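Local atomic coordinates of Lmo0135 protein (Listeria monocytogenes EGD-e, PDB entry 5ISU), a protein that probably serves as the extracellular substrate-binding component of an ABC transporter, perhaps for peptides. Residues 257-263 against 462-468; 303-307 against 452-456; 409-415 against 430-434. All coordinates share one frame; numbering follows the deposited sequence.

Contact 1: residues 257-263 against 462-468; sequences RLSYATF and IYPISYD
Residues 257-263 and 462-468, on the neighbouring strands 248-263 and 462-475 of a mixed sheet, run antiparallel at 154°, with Leu258 facing Tyr467. A classic beta bulge breaks the ladder: Ile465 and Ser466 both face Ser259, whose O accepts from Ile465 N at 2.8 Å and Ser466 N at 3.2 Å; beyond it Tyr260 meets Pro464. Ser259 N donates back to Ser466 O, and Ala261 exchanges two backbone bonds with Tyr463. Strand 395-400 bonds along the other edge of 257-263 (Tyr260 with Asn398).

The face bearing Leu258 and Tyr260 is largely apolar. Leu258 CD1 touches Tyr467 CE1 at 3.8 Å and reaches Pro464, while the Tyr260 ring slants across Ile462, CD2 to CD1 3.9 Å. On the other face Arg257, extended from CG to NE, lies alongside Asp468, whose OD2 sits at the guanidinium edge near its plane, 2.8 Å from NH2; guanidinium and carboxylate are 33° apart. Asp468 OD1 receives Ser466 OG on its syn lone pair at 2.6 Å. A water joins Ser259 OG to Ser466 OG.

Bonding at both oxygens limits the carboxylate's rotation. Because the Arg257 bond is weak and bent (117°), charge attraction probably contributes more there.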
# COMPACT_ATOMS: atom_id res chain seq x y z
N ARG A 257 2.15 -6.45 1.47
CA ARG A 257 2.55 -6.45 0.09
C ARG A 257 2.53 -7.87 -0.48
O ARG A 257 3.03 -8.80 0.16
CB ARG A 257 3.95 -5.87 -0.07
CG ARG A 257 4.45 -5.88 -1.51
CD ARG A 257 5.79 -5.19 -1.64
NE ARG A 257 6.28 -5.17 -3.04
CZ ARG A 257 6.93 -6.17 -3.65
NH1 ARG A 257 7.33 -6.02 -4.91
NH2 ARG A 257 7.19 -7.32 -3.02
N LEU A 258 1.91 -8.02 -1.65
CA LEU A 258 1.96 -9.27 -2.37
C LEU A 258 3.04 -9.14 -3.46
O LEU A 258 3.05 -8.18 -4.21
CB LEU A 258 0.63 -9.60 -3.05
CG LEU A 258 0.75 -10.76 -4.06
CD1 LEU A 258 1.06 -12.09 -3.38
CD2 LEU A 258 -0.48 -10.90 -4.94
N SER A 259 3.96 -10.09 -3.50
CA SER A 259 4.99 -10.19 -4.54
C SER A 259 4.42 -11.26 -5.46
O SER A 259 4.04 -12.34 -4.96
CB SER A 259 6.31 -10.66 -3.96
OG SER A 259 7.26 -10.94 -4.98
N TYR A 260 4.33 -10.98 -6.76
CA TYR A 260 3.77 -11.93 -7.69
C TYR A 260 4.31 -11.82 -9.10
O TYR A 260 4.96 -10.85 -9.44
CB TYR A 260 2.25 -11.76 -7.75
CG TYR A 260 1.77 -10.48 -8.37
CD1 TYR A 260 1.86 -9.27 -7.69
CD2 TYR A 260 1.21 -10.47 -9.63
CE1 TYR A 260 1.42 -8.09 -8.25
CE2 TYR A 260 0.74 -9.29 -10.20
CZ TYR A 260 0.85 -8.10 -9.51
OH TYR A 260 0.40 -6.92 -10.07
N ALA A 261 4.04 -12.84 -9.90
CA ALA A 261 4.39 -12.86 -11.31
C ALA A 261 3.11 -12.83 -12.12
O ALA A 261 2.15 -13.48 -11.77
CB ALA A 261 5.17 -14.11 -11.63
N THR A 262 3.09 -12.07 -13.21
CA THR A 262 1.92 -11.97 -14.09
C THR A 262 2.21 -12.74 -15.36
O THR A 262 3.33 -12.74 -15.82
CB THR A 262 1.70 -10.53 -14.56
OG1 THR A 262 2.78 -10.16 -15.43
CG2 THR A 262 1.64 -9.55 -13.41
N PHE A 263 1.19 -13.35 -15.96
CA PHE A 263 1.36 -14.05 -17.26
C PHE A 263 0.66 -13.19 -18.30
O PHE A 263 -0.55 -12.98 -18.20
CB PHE A 263 0.77 -15.46 -17.23
CG PHE A 263 1.43 -16.37 -16.22
CD1 PHE A 263 2.74 -16.77 -16.38
CD2 PHE A 263 0.71 -16.88 -15.15
CE1 PHE A 263 3.35 -17.61 -15.47
CE2 PHE A 263 1.31 -17.74 -14.24
CZ PHE A 263 2.63 -18.10 -14.40
N ILE A 462 -2.31 -15.14 -12.35
CA ILE A 462 -1.00 -14.71 -11.87
C ILE A 462 -0.44 -15.87 -11.05
O ILE A 462 -1.08 -16.90 -10.92
CB ILE A 462 -1.09 -13.47 -10.96
CG1 ILE A 462 -1.90 -13.79 -9.69
CG2 ILE A 462 -1.68 -12.31 -11.73
CD1 ILE A 462 -1.73 -12.76 -8.60
N TYR A 463 0.75 -15.68 -10.51
CA TYR A 463 1.36 -16.62 -9.58
C TYR A 463 1.70 -15.81 -8.32
O TYR A 463 2.69 -15.09 -8.32
CB TYR A 463 2.63 -17.28 -10.15
CG TYR A 463 3.20 -18.33 -9.21
CD1 TYR A 463 2.71 -19.63 -9.23
CD2 TYR A 463 4.18 -18.02 -8.27
CE1 TYR A 463 3.20 -20.59 -8.36
CE2 TYR A 463 4.67 -18.96 -7.41
CZ TYR A 463 4.18 -20.26 -7.46
OH TYR A 463 4.67 -21.24 -6.61
N PRO A 464 0.85 -15.85 -7.28
CA PRO A 464 1.17 -15.12 -6.03
C PRO A 464 2.36 -15.79 -5.36
O PRO A 464 2.30 -16.96 -5.06
CB PRO A 464 -0.09 -15.26 -5.17
CG PRO A 464 -1.14 -15.84 -6.08
CD PRO A 464 -0.44 -16.56 -7.18
N ILE A 465 3.45 -15.05 -5.16
CA ILE A 465 4.64 -15.62 -4.59
C ILE A 465 4.65 -15.54 -3.07
O ILE A 465 4.72 -16.56 -2.39
CB ILE A 465 5.91 -14.92 -5.12
CG1 ILE A 465 6.00 -15.05 -6.64
CG2 ILE A 465 7.15 -15.51 -4.47
CD1 ILE A 465 7.09 -14.18 -7.25
N SER A 466 4.62 -14.33 -2.54
CA SER A 466 4.69 -14.15 -1.09
C SER A 466 4.06 -12.88 -0.56
O SER A 466 3.89 -11.91 -1.30
CB SER A 466 6.16 -14.16 -0.67
OG SER A 466 6.92 -13.16 -1.35
N TYR A 467 3.64 -12.93 0.71
CA TYR A 467 3.17 -11.76 1.40
C TYR A 467 4.42 -11.32 2.13
O TYR A 467 4.94 -12.06 2.98
CB TYR A 467 2.02 -12.05 2.36
CG TYR A 467 0.88 -12.78 1.69
CD1 TYR A 467 0.33 -12.27 0.50
CD2 TYR A 467 0.35 -13.94 2.22
CE1 TYR A 467 -0.69 -12.92 -0.14
CE2 TYR A 467 -0.69 -14.60 1.58
CZ TYR A 467 -1.20 -14.08 0.38
OH TYR A 467 -2.23 -14.71 -0.30
N ASP A 468 4.91 -10.14 1.76
CA ASP A 468 6.17 -9.62 2.27
C ASP A 468 6.13 -8.79 3.57
O ASP A 468 5.14 -8.15 3.90
CB ASP A 468 6.82 -8.79 1.17
CG ASP A 468 7.25 -9.63 -0.03
OD1 ASP A 468 7.00 -10.87 -0.04
OD2 ASP A 468 7.84 -9.05 -0.96
O HOH W 1 8.84 -12.48 -3.50

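Contact 2: residues 303-307 against 452-456; sequences SSFLT and IQNTI
The Phe305 ring turns its edge to helix 442-458, with Gln453 CA lying near the ring plane at 3.7 Å from Phe305 CE2. Over one face, toward the rim, sits Leu306 CG of its own loop, 3.9 Å above the plane. Two isoleucines one helical turn apart meet the ring obliquely: Ile452 CG2 lies 3.9 Å from Phe305 CE2, and Ile456 CB is at the same distance from Phe305 CD2. The second flat group, the Gln453 amide, stands almost perpendicular to the ring (86°). Leu306 CD1 comes to 3.4 Å from Gln453 CD and is nearly as close to OE1 and NE2, so the methyl lies over one face of the amide.

The polar part centres on Ser304. Its OG donates to a lone pair of Gln453 OE1 in the carbonyl plane, a short 2.5 Å bond with a C=O...O angle of 122°. The same OG accepts from Leu306 N at 3.0 Å, which makes an ST turn. With OG trans to the Ser304 backbone N (chi1 174°), the hydroxyl can serve the turn and the helix together. A water adds a second link, accepting from Phe305 N and donating to Gln453 O.

Gln453 is gripped further by Thr314 N at OE1 and by the carbonyls of Tyr312 and Tyr449 at NE2; these bonds fix its amide orientation and satisfy it in a buried setting. The loop carrying 303-307 leaves strand 299-301 and passes between helix 442-458 and strand 462-475: Phe305 also touches Ile462, and its ring meets that of Tyr413. Ile452 continues the packing onto Leu429, Leu432 and Trp433 of helix 427-438.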
# COMPACT_ATOMS: atom_id res chain seq x y z
N SER A 303 -0.97 -17.36 -1.30
CA SER A 303 -1.99 -18.30 -1.78
C SER A 303 -3.00 -17.49 -2.61
O SER A 303 -3.02 -17.57 -3.85
CB SER A 303 -2.64 -19.04 -0.60
OG SER A 303 -3.07 -18.14 0.41
N SER A 304 -3.81 -16.69 -1.93
CA SER A 304 -4.77 -15.83 -2.58
C SER A 304 -4.10 -14.63 -3.23
O SER A 304 -2.99 -14.24 -2.85
CB SER A 304 -5.75 -15.30 -1.56
OG SER A 304 -6.61 -14.36 -2.17
N PHE A 305 -4.79 -14.01 -4.20
CA PHE A 305 -4.29 -12.79 -4.85
C PHE A 305 -4.45 -11.58 -3.89
O PHE A 305 -3.84 -10.52 -4.08
CB PHE A 305 -4.95 -12.53 -6.21
CG PHE A 305 -6.33 -12.00 -6.13
CD1 PHE A 305 -6.56 -10.64 -5.96
CD2 PHE A 305 -7.43 -12.85 -6.23
CE1 PHE A 305 -7.85 -10.13 -5.88
CE2 PHE A 305 -8.72 -12.34 -6.15
CZ PHE A 305 -8.93 -10.99 -5.97
N LEU A 306 -5.27 -11.75 -2.86
CA LEU A 306 -5.46 -10.77 -1.83
C LEU A 306 -4.47 -10.99 -0.69
O LEU A 306 -4.14 -12.14 -0.39
CB LEU A 306 -6.83 -10.99 -1.20
CG LEU A 306 -8.08 -10.90 -2.04
CD1 LEU A 306 -9.25 -11.16 -1.11
CD2 LEU A 306 -8.19 -9.52 -2.64
N THR A 307 -4.04 -9.91 -0.04
CA THR A 307 -3.18 -9.98 1.15
C THR A 307 -4.05 -10.30 2.36
O THR A 307 -5.28 -10.17 2.30
CB THR A 307 -2.36 -8.69 1.37
OG1 THR A 307 -3.21 -7.54 1.25
CG2 THR A 307 -1.24 -8.61 0.34
N ILE A 452 -14.29 -15.13 -6.47
CA ILE A 452 -13.31 -14.33 -7.23
C ILE A 452 -11.90 -14.85 -6.98
O ILE A 452 -11.15 -15.10 -7.93
CB ILE A 452 -13.45 -12.82 -6.91
CG1 ILE A 452 -14.81 -12.32 -7.41
CG2 ILE A 452 -12.32 -12.03 -7.56
CD1 ILE A 452 -15.14 -10.90 -7.03
N GLN A 453 -11.57 -15.09 -5.71
CA GLN A 453 -10.26 -15.64 -5.33
C GLN A 453 -10.09 -17.02 -5.95
O GLN A 453 -9.02 -17.34 -6.49
CB GLN A 453 -10.07 -15.69 -3.79
CG GLN A 453 -10.01 -14.32 -3.11
CD GLN A 453 -9.93 -14.41 -1.60
OE1 GLN A 453 -8.86 -14.62 -1.01
NE2 GLN A 453 -11.07 -14.23 -0.96
N ASN A 454 -11.13 -17.82 -5.89
CA ASN A 454 -11.11 -19.15 -6.50
C ASN A 454 -10.96 -19.11 -8.02
O ASN A 454 -10.17 -19.88 -8.56
CB ASN A 454 -12.31 -19.98 -6.06
CG ASN A 454 -12.09 -20.62 -4.70
OD1 ASN A 454 -12.78 -20.33 -3.73
ND2 ASN A 454 -11.07 -21.45 -4.63
N THR A 455 -11.66 -18.21 -8.70
CA THR A 455 -11.56 -18.14 -10.17
C THR A 455 -10.16 -17.70 -10.61
O THR A 455 -9.57 -18.30 -11.50
CB THR A 455 -12.60 -17.22 -10.79
OG1 THR A 455 -13.91 -17.60 -10.35
CG2 THR A 455 -12.55 -17.30 -12.33
N ILE A 456 -9.63 -16.67 -9.97
CA ILE A 456 -8.28 -16.20 -10.29
C ILE A 456 -7.23 -17.31 -10.10
O ILE A 456 -6.32 -17.48 -10.94
CB ILE A 456 -7.90 -14.95 -9.44
CG1 ILE A 456 -8.75 -13.73 -9.85
CG2 ILE A 456 -6.41 -14.63 -9.54
CD1 ILE A 456 -8.63 -13.32 -11.30
O HOH W 2 -6.33 -16.11 -5.60

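Contact 3: residues 409-415 against 430-434; sequences YKSLYLS and DALWE
Trp433 and Asp430 of helix 427-438 hold segment 409-415, a loop-on-helix contact within a family 5 solute-binding protein of the periplasmic-binding-protein clan. Lys410 O accepts from both Tyr413 N and Leu414 N, closing one turn of the chain at 410-414.

A CH-pi contact is the clearest aromatic term: Lys410 CA stands over the face of the Trp433 six-membered ring, 4.3 Å from its centroid and 11° off the normal. Trp433 CG lies anti to its carbonyl carbon, which carries the indole out toward 409-414. The Lys410 chain slides past the indole in the opposite direction, CG lying 3.5 Å from Trp433 CE3, and its NZ continues to a salt bridge with Asp407.

Three apolar groups approach the indole obliquely. Tyr409 CB meets Trp433 CH2 at 3.8 Å and Tyr413 CB meets Trp433 CZ2 at 3.7 Å, while Leu414 CD2 lies 3.9 Å from Trp433 CB and also rests against the Asp430 carboxylate.

The hydrogen bonds converge on one oxygen. Asp430 OD2 accepts from Ser415 N at 2.8 Å on its syn side, 20° out of the carboxylate plane, and from Ser415 OG at 2.9 Å, well above that plane (39°). Two donors of one residue therefore secure the end of the segment to the helix. Trp433 NE1 is buried without a hydrogen-bond partner in the model and has Tyr413 CB 3.8 Å away.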
# COMPACT_ATOMS: atom_id res chain seq x y z
N TYR A 409 -9.07 -3.84 -5.50
CA TYR A 409 -8.29 -4.68 -6.39
C TYR A 409 -8.86 -4.77 -7.80
O TYR A 409 -8.20 -5.33 -8.67
CB TYR A 409 -8.18 -6.10 -5.83
CG TYR A 409 -7.39 -6.27 -4.54
CD1 TYR A 409 -7.87 -5.80 -3.32
CD2 TYR A 409 -6.22 -7.02 -4.52
CE1 TYR A 409 -7.17 -6.02 -2.14
CE2 TYR A 409 -5.52 -7.23 -3.35
CZ TYR A 409 -6.00 -6.74 -2.17
OH TYR A 409 -5.27 -6.98 -1.01
N LYS A 410 -10.06 -4.25 -8.03
CA LYS A 410 -10.68 -4.28 -9.37
C LYS A 410 -9.81 -3.78 -10.51
O LYS A 410 -9.83 -4.36 -11.60
CB LYS A 410 -11.94 -3.41 -9.40
CG LYS A 410 -13.15 -3.99 -8.70
CD LYS A 410 -14.41 -3.15 -8.92
CE LYS A 410 -14.23 -1.71 -8.47
NZ LYS A 410 -15.57 -1.06 -8.30
N SER A 411 -9.09 -2.68 -10.26
CA SER A 411 -8.23 -2.02 -11.27
C SER A 411 -7.04 -2.88 -11.74
O SER A 411 -6.31 -2.51 -12.67
CB SER A 411 -7.74 -0.67 -10.72
OG SER A 411 -7.01 -0.83 -9.50
N LEU A 412 -6.85 -4.03 -11.08
CA LEU A 412 -5.79 -4.98 -11.43
C LEU A 412 -6.36 -6.22 -12.12
O LEU A 412 -5.59 -7.03 -12.65
CB LEU A 412 -5.05 -5.44 -10.17
CG LEU A 412 -4.25 -4.40 -9.40
CD1 LEU A 412 -4.26 -4.72 -7.91
CD2 LEU A 412 -2.84 -4.30 -9.93
N TYR A 413 -7.68 -6.40 -12.09
CA TYR A 413 -8.29 -7.63 -12.69
C TYR A 413 -9.49 -7.46 -13.64
O TYR A 413 -9.89 -8.45 -14.27
CB TYR A 413 -8.61 -8.62 -11.56
CG TYR A 413 -7.38 -8.98 -10.80
CD1 TYR A 413 -6.45 -9.84 -11.35
CD2 TYR A 413 -7.10 -8.43 -9.56
CE1 TYR A 413 -5.28 -10.16 -10.70
CE2 TYR A 413 -5.93 -8.74 -8.88
CZ TYR A 413 -5.02 -9.62 -9.46
OH TYR A 413 -3.84 -9.97 -8.85
N LEU A 414 -10.06 -6.26 -13.74
CA LEU A 414 -11.18 -6.04 -14.69
C LEU A 414 -10.63 -6.04 -16.11
O LEU A 414 -9.48 -5.64 -16.33
CB LEU A 414 -11.93 -4.71 -14.43
CG LEU A 414 -12.77 -4.59 -13.15
CD1 LEU A 414 -13.17 -3.14 -12.91
CD2 LEU A 414 -14.00 -5.48 -13.20
N SER A 415 -11.43 -6.48 -17.08
CA SER A 415 -11.00 -6.53 -18.49
C SER A 415 -10.42 -5.21 -18.99
O SER A 415 -9.39 -5.21 -19.66
CB SER A 415 -12.16 -6.93 -19.41
OG SER A 415 -12.63 -8.23 -19.11
N ASP A 430 -15.93 -10.31 -14.16
CA ASP A 430 -16.15 -8.87 -14.02
C ASP A 430 -17.54 -8.57 -13.43
O ASP A 430 -17.69 -7.61 -12.68
CB ASP A 430 -15.91 -8.13 -15.36
CG ASP A 430 -14.41 -8.11 -15.78
OD1 ASP A 430 -13.56 -8.76 -15.12
OD2 ASP A 430 -14.08 -7.43 -16.78
N ALA A 431 -18.53 -9.42 -13.73
CA ALA A 431 -19.89 -9.26 -13.18
C ALA A 431 -19.88 -9.52 -11.67
O ALA A 431 -20.61 -8.86 -10.92
CB ALA A 431 -20.90 -10.19 -13.88
N LEU A 432 -19.05 -10.47 -11.23
CA LEU A 432 -18.87 -10.76 -9.80
C LEU A 432 -18.23 -9.56 -9.09
O LEU A 432 -18.67 -9.17 -8.00
CB LEU A 432 -18.03 -12.02 -9.57
CG LEU A 432 -18.74 -13.38 -9.72
CD1 LEU A 432 -17.73 -14.52 -9.76
CD2 LEU A 432 -19.76 -13.59 -8.60
N TRP A 433 -17.18 -8.99 -9.69
CA TRP A 433 -16.53 -7.81 -9.11
C TRP A 433 -17.57 -6.74 -8.85
O TRP A 433 -17.67 -6.25 -7.73
CB TRP A 433 -15.43 -7.23 -10.01
CG TRP A 433 -14.08 -7.96 -10.00
CD1 TRP A 433 -13.55 -8.71 -11.02
CD2 TRP A 433 -13.10 -7.97 -8.96
NE1 TRP A 433 -12.31 -9.17 -10.67
CE2 TRP A 433 -12.00 -8.73 -9.41
CE3 TRP A 433 -13.03 -7.38 -7.69
CZ2 TRP A 433 -10.85 -8.95 -8.62
CZ3 TRP A 433 -11.89 -7.60 -6.92
CH2 TRP A 433 -10.82 -8.37 -7.39
N GLU A 434 -18.36 -6.40 -9.88
CA GLU A 434 -19.40 -5.37 -9.73
C GLU A 434 -20.49 -5.74 -8.74
O GLU A 434 -20.96 -4.89 -7.99
CB GLU A 434 -19.98 -4.95 -11.08
CG GLU A 434 -18.96 -4.17 -11.92
CD GLU A 434 -19.59 -3.37 -13.05
OE1 GLU A 434 -20.72 -3.71 -13.49
OE2 GLU A 434 -18.96 -2.39 -13.51

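The three contacts form a continuous series running from the sheet outward through a loop to two helices. Centres of contacts 1 and 2 lie about 11 Å apart, those of 2 and 3 about 12 Å, and those of 1 and 3 about 18 Å, so contact 2 bridges the others. Tyr467 OH of contact 1 probably bonds to Ser304 O (2.7 Å) and Ser303 N (3.1 Å). Toward contact 3, Phe305 CZ packs 3.5 Å from Trp433 CH2, and Thr307 OG1 probably bonds to Tyr409 OH at 3.1 Å. Contacts 1 and 3 also meet directly, the Ile462 CD1 methyl packing against Tyr413 OH at 3.5 Å.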